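Local structure of DNA polymerase III subunit beta (Pseudomonas aeruginosa, 4TSZ) at residues L136-D141 and C181-Q186; F129-S134 and V216-G221. The protein tethers DNA polymerases and other proteins to DNA as a sliding ring, making DNA synthesis processive. One frame throughout, in Å; residues are numbered along the deposited sequence.

Contact 1. Residues L136-D141 and C181-Q186; sequences LRRLID and CSLDAQ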
loop_
_atom_site.group_PDB
_atom_site.type_symbol
_atom_site.label_atom_id
_atom_site.label_comp_id
_atom_site.label_asym_id
_atom_site.label_seq_id
_atom_site.Cartn_x
_atom_site.Cartn_y
_atom_site.Cartn_z
ATOM N N LEU E 136 9.996 -9.323 -24.722
ATOM C CA LEU E 136 8.619 -9.749 -24.485
ATOM C C LEU E 136 7.944 -8.883 -23.420
ATOM O O LEU E 136 6.796 -8.484 -23.612
ATOM C CB LEU E 136 8.531 -11.243 -24.133
ATOM C CG LEU E 136 7.125 -11.819 -23.895
ATOM C CD1 LEU E 136 6.199 -11.591 -25.096
ATOM C CD2 LEU E 136 7.199 -13.285 -23.550
ATOM N N ARG E 137 8.662 -8.582 -22.312
ATOM C CA ARG E 137 8.155 -7.734 -21.239
ATOM C C ARG E 137 7.797 -6.331 -21.766
ATOM O O ARG E 137 6.750 -5.804 -21.383
ATOM C CB ARG E 137 9.143 -7.641 -20.056
ATOM C CG ARG E 137 8.423 -7.252 -18.775
ATOM C CD ARG E 137 9.317 -6.791 -17.654
ATOM N NE ARG E 137 8.497 -6.215 -16.589
ATOM C CZ ARG E 137 8.612 -6.513 -15.300
ATOM N NH1 ARG E 137 9.534 -7.379 -14.891
ATOM N NH2 ARG E 137 7.813 -5.942 -14.408
ATOM N N ARG E 138 8.655 -5.749 -22.647
ATOM C CA ARG E 138 8.456 -4.455 -23.314
ATOM C C ARG E 138 7.126 -4.462 -24.086
ATOM O O ARG E 138 6.344 -3.537 -23.931
ATOM C CB ARG E 138 9.623 -4.149 -24.273
ATOM C CG ARG E 138 9.534 -2.790 -24.992
ATOM C CD ARG E 138 10.564 -2.654 -26.118
ATOM N NE ARG E 138 10.795 -1.252 -26.516
ATOM C CZ ARG E 138 10.307 -0.667 -27.617
ATOM N NH1 ARG E 138 9.550 -1.352 -28.464
ATOM N NH2 ARG E 138 10.580 0.605 -27.879
ATOM N N LEU E 139 6.859 -5.518 -24.886
ATOM C CA LEU E 139 5.615 -5.653 -25.659
ATOM C C LEU E 139 4.380 -5.600 -24.765
ATOM O O LEU E 139 3.413 -4.906 -25.101
ATOM C CB LEU E 139 5.603 -6.939 -26.500
ATOM C CG LEU E 139 6.583 -7.025 -27.670
ATOM C CD1 LEU E 139 6.499 -8.368 -28.323
ATOM C CD2 LEU E 139 6.309 -5.959 -28.728
ATOM N N ILE E 140 4.437 -6.292 -23.601
ATOM C CA ILE E 140 3.333 -6.342 -22.638
ATOM C C ILE E 140 3.195 -4.994 -21.915
ATOM O O ILE E 140 2.105 -4.429 -21.920
ATOM C CB ILE E 140 3.448 -7.541 -21.644
ATOM C CG1 ILE E 140 3.531 -8.897 -22.383
ATOM C CG2 ILE E 140 2.284 -7.523 -20.623
ATOM C CD1 ILE E 140 4.040 -10.114 -21.520
ATOM N N ASP E 141 4.289 -4.495 -21.299
ATOM C CA ASP E 141 4.294 -3.248 -20.531
ATOM C C ASP E 141 3.978 -1.995 -21.359
ATOM O O ASP E 141 3.401 -1.061 -20.817
ATOM C CB ASP E 141 5.600 -3.075 -19.738
ATOM C CG ASP E 141 5.798 -4.051 -18.583
ATOM O OD1 ASP E 141 4.802 -4.687 -18.153
ATOM O OD2 ASP E 141 6.944 -4.165 -18.096
ATOM N N CYS E 181 2.477 -2.586 -29.969
ATOM C CA CYS E 181 3.939 -2.548 -29.996
ATOM C C CYS E 181 4.444 -3.690 -30.867
ATOM O O CYS E 181 3.955 -4.808 -30.732
ATOM C CB CYS E 181 4.524 -2.606 -28.588
ATOM S SG CYS E 181 6.299 -2.247 -28.521
ATOM N N SER E 182 5.375 -3.398 -31.792
ATOM C CA SER E 182 5.940 -4.390 -32.714
ATOM C C SER E 182 7.451 -4.455 -32.561
ATOM O O SER E 182 8.102 -3.418 -32.416
ATOM C CB SER E 182 5.589 -4.042 -34.160
ATOM O OG SER E 182 4.197 -3.864 -34.351
ATOM N N LEU E 183 8.005 -5.667 -32.580
ATOM C CA LEU E 183 9.443 -5.907 -32.483
ATOM C C LEU E 183 9.843 -6.983 -33.488
ATOM O O LEU E 183 9.193 -8.029 -33.551
ATOM C CB LEU E 183 9.861 -6.317 -31.053
ATOM C CG LEU E 183 9.772 -5.247 -29.961
ATOM C CD1 LEU E 183 10.135 -5.828 -28.594
ATOM C CD2 LEU E 183 10.656 -4.010 -30.293
ATOM N N ASP E 184 10.886 -6.716 -34.298
ATOM C CA ASP E 184 11.333 -7.692 -35.287
ATOM C C ASP E 184 12.214 -8.759 -34.635
ATOM O O ASP E 184 13.438 -8.616 -34.552
ATOM C CB ASP E 184 11.923 -7.048 -36.563
ATOM C CG ASP E 184 13.101 -6.126 -36.350
ATOM O OD1 ASP E 184 12.902 -5.034 -35.774
ATOM O OD2 ASP E 184 14.213 -6.470 -36.811
ATOM N N ALA E 185 11.553 -9.818 -34.124
ATOM C CA ALA E 185 12.171 -10.949 -33.432
ATOM C C ALA E 185 12.701 -12.059 -34.367
ATOM O O ALA E 185 13.327 -13.011 -33.886
ATOM C CB ALA E 185 11.188 -11.526 -32.433
ATOM N N GLN E 186 12.468 -11.919 -35.699
ATOM C CA GLN E 186 12.869 -12.860 -36.757
ATOM C C GLN E 186 12.389 -14.304 -36.494
ATOM O O GLN E 186 13.177 -15.253 -36.532
ATOM C CB GLN E 186 14.379 -12.763 -37.069
#

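Contact 2. Residues F129-S134 and V216-G221; sequences FSIAQS and VGIVLG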
loop_
_atom_site.group_PDB
_atom_site.type_symbol
_atom_site.label_atom_id
_atom_site.label_comp_id
_atom_site.label_asym_id
_atom_site.label_seq_id
_atom_site.Cartn_x
_atom_site.Cartn_y
_atom_site.Cartn_z
ATOM N N PHE E 129 9.248 -20.586 -30.414
ATOM C CA PHE E 129 10.410 -19.728 -30.621
ATOM C C PHE E 129 10.993 -19.276 -29.293
ATOM O O PHE E 129 10.314 -19.319 -28.268
ATOM C CB PHE E 129 10.005 -18.496 -31.469
ATOM C CG PHE E 129 8.959 -17.592 -30.845
ATOM C CD1 PHE E 129 7.602 -17.811 -31.066
ATOM C CD2 PHE E 129 9.332 -16.513 -30.055
ATOM C CE1 PHE E 129 6.636 -16.975 -30.488
ATOM C CE2 PHE E 129 8.366 -15.685 -29.469
ATOM C CZ PHE E 129 7.025 -15.912 -29.702
ATOM N N SER E 130 12.245 -18.811 -29.328
ATOM C CA SER E 130 12.936 -18.264 -28.168
ATOM C C SER E 130 13.052 -16.747 -28.348
ATOM O O SER E 130 13.203 -16.268 -29.474
ATOM C CB SER E 130 14.312 -18.901 -28.013
ATOM O OG SER E 130 14.720 -18.847 -26.657
ATOM N N ILE E 131 12.949 -15.999 -27.251
ATOM C CA ILE E 131 13.014 -14.536 -27.267
ATOM C C ILE E 131 13.598 -13.989 -25.959
ATOM O O ILE E 131 13.434 -14.602 -24.907
ATOM C CB ILE E 131 11.618 -13.903 -27.629
ATOM C CG1 ILE E 131 11.745 -12.411 -28.029
ATOM C CG2 ILE E 131 10.531 -14.155 -26.546
ATOM C CD1 ILE E 131 10.453 -11.674 -28.388
ATOM N N ALA E 132 14.270 -12.828 -26.028
ATOM C CA ALA E 132 14.797 -12.133 -24.854
ATOM C C ALA E 132 13.606 -11.767 -23.957
ATOM O O ALA E 132 12.584 -11.293 -24.469
ATOM C CB ALA E 132 15.519 -10.866 -25.284
ATOM N N GLN E 133 13.722 -12.033 -22.638
ATOM C CA GLN E 133 12.678 -11.744 -21.649
ATOM C C GLN E 133 12.302 -10.263 -21.671
ATOM O O GLN E 133 11.121 -9.920 -21.605
ATOM C CB GLN E 133 13.127 -12.164 -20.240
ATOM C CG GLN E 133 13.078 -13.673 -20.000
ATOM C CD GLN E 133 13.429 -14.063 -18.583
ATOM O OE1 GLN E 133 12.979 -13.456 -17.612
ATOM N NE2 GLN E 133 14.216 -15.117 -18.432
ATOM N N SER E 134 13.322 -9.409 -21.815
ATOM C CA SER E 134 13.263 -7.952 -21.890
ATOM C C SER E 134 12.379 -7.469 -23.059
ATOM O O SER E 134 11.626 -6.506 -22.889
ATOM C CB SER E 134 14.687 -7.408 -22.049
ATOM O OG SER E 134 14.747 -6.019 -22.330
ATOM N N VAL E 216 13.492 -16.490 -22.882
ATOM C CA VAL E 216 12.248 -17.215 -22.626
ATOM C C VAL E 216 11.830 -18.012 -23.873
ATOM O O VAL E 216 11.845 -17.485 -24.985
ATOM C CB VAL E 216 11.114 -16.323 -22.023
ATOM C CG1 VAL E 216 10.723 -15.170 -22.952
ATOM C CG2 VAL E 216 9.890 -17.148 -21.614
ATOM N N GLY E 217 11.515 -19.283 -23.667
ATOM C CA GLY E 217 11.015 -20.155 -24.714
ATOM C C GLY E 217 9.507 -20.024 -24.763
ATOM O O GLY E 217 8.845 -20.176 -23.733
ATOM N N ILE E 218 8.956 -19.709 -25.945
ATOM C CA ILE E 218 7.513 -19.540 -26.130
ATOM C C ILE E 218 6.936 -20.639 -27.004
ATOM O O ILE E 218 7.520 -20.977 -28.036
ATOM C CB ILE E 218 7.148 -18.125 -26.690
ATOM C CG1 ILE E 218 7.636 -16.974 -25.766
ATOM C CG2 ILE E 218 5.646 -17.987 -27.043
ATOM C CD1 ILE E 218 7.037 -16.909 -24.356
ATOM N N VAL E 219 5.770 -21.174 -26.600
ATOM C CA VAL E 219 5.023 -22.152 -27.379
ATOM C C VAL E 219 3.619 -21.584 -27.546
ATOM O O VAL E 219 2.949 -21.257 -26.560
ATOM C CB VAL E 219 5.000 -23.604 -26.789
ATOM C CG1 VAL E 219 4.126 -24.535 -27.637
ATOM C CG2 VAL E 219 6.412 -24.177 -26.645
ATOM N N LEU E 220 3.192 -21.453 -28.799
ATOM C CA LEU E 220 1.848 -21.010 -29.135
ATOM C C LEU E 220 1.071 -22.232 -29.595
ATOM O O LEU E 220 1.472 -22.891 -30.558
ATOM C CB LEU E 220 1.844 -19.916 -30.228
ATOM C CG LEU E 220 2.549 -18.581 -29.924
ATOM C CD1 LEU E 220 2.308 -17.580 -31.040
ATOM C CD2 LEU E 220 2.099 -17.978 -28.573
ATOM N N GLY E 221 0.018 -22.559 -28.857
ATOM C CA GLY E 221 -0.879 -23.665 -29.169
ATOM C C GLY E 221 -2.228 -23.122 -29.580
ATOM O O GLY E 221 -2.442 -21.909 -29.524
#

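Contact 1. Residues L136-D141 and C181-Q186
Helix-on-sheet packing brings R138 and L139, on helix 133-141, against C181 and L183 on strand 177-184, within the central domain. The two short axes run nearly antiparallel, at 163°, and approach to 8.3 Å. No hydrogen bond crosses the contact; it is van der Waals packing, of side chain on side chain and of L139 CD2 on the strand backbone. With CG of L139 anti to the carbonyl carbon (chi1 -68°) and CD1 anti to CA, CD2 ends against the strand. There CD2 lies 3.3 Å from O of C181, 3.7 Å from SG of C181 and 3.7 Å from CG of L183. L139 and L183 run alongside each other pointing opposite ways, with L183 CG and CD1 against L139 CD2. With CG of R138 trans to the backbone N (chi1 -178°) and the chain extended as far as NE, its guanidinium is carried over to the strand, where NH1 comes obliquely to within 3.4 Å of both C181 SG and L183 CD2. NH1 is buried here without a polar partner in the model, while NH2 makes a long, weak ion pair with E353 and lies close to R142, a like charge that probably offsets part of that attraction. One turn of the helix is braced by a salt bridge: R137 NE meets OD2 of D141 at 3.0 Å, nearly in the guanidinium plane and on the syn side of the carboxylate. Next to C181 and L183 runs strand 167-173, hydrogen-bonded to them through S170 and L168; L139 also packs on L168, and S170 OG hydrogen-bonds L139 O. On the helix, I140 points away from the strand and meets I202 and A206 of helix 199-208, which packs alongside helix 133-141.

Contact 2. Residues F129-S134 and V216-G221
Strands 129-132 and 216-221 pair antiparallel, their short axes 4.7 Å apart at closest and at 138°; F129 with I218 and I131 with V216 are the hydrogen-bonded pairs. Each pair is closed by two backbone bonds: F129 N to I218 O (3.0 Å) and I218 N to F129 O (2.7 Å), then I131 N to V216 O (2.9 Å) and V216 N to I131 O (2.8 Å). S130 and G217 make the non-hydrogen-bonded pair between them, and the CA-H of S130 points to V216 O. On the face bearing F129, I131, V216 and I218, F129 CG stands between its backbone N and carbonyl carbon (chi1 62°), which lays the ring beside I218: one ring face, toward its rim, takes CB of I218 in a CH-pi contact 3.9 Å from the centroid, and CZ touches I218 CG2 at 3.6 Å. I131 CG2 packs beside V216 CG1 (3.7 Å). Where strand gives way to helix, Q133 crosses V216 at about a right angle, its amide hydrogen-bonded to E215 O and E211 N. Strand 125-132, outermost within this chain in the eight-stranded sheet shared with the N-terminal domain, thus pairs with its neighbour 215-221.

Both contacts belong to the central domain, with centres about 11 Å apart, and share helix 133-141, which follows directly on strand 125-132. Along the chain the order is 129-134, 136-141, 181-186, 216-221, so contact 2 encloses contact 1. The contacts engage two different eight-stranded sheets: 215-221 lies in the one continuing into the N-terminal domain, 177-184 in the one continuing into the C-terminal domain. Between them stands L136, whose CD2 lies 3.7 Å from I218 CD1 and 4.0 Å from V216 CG1; at the loop end, A185 CB approaches I131 CD1 at 4.1 Å. One helix thus packs against strands of both sheets, linking the two sides of the central domain.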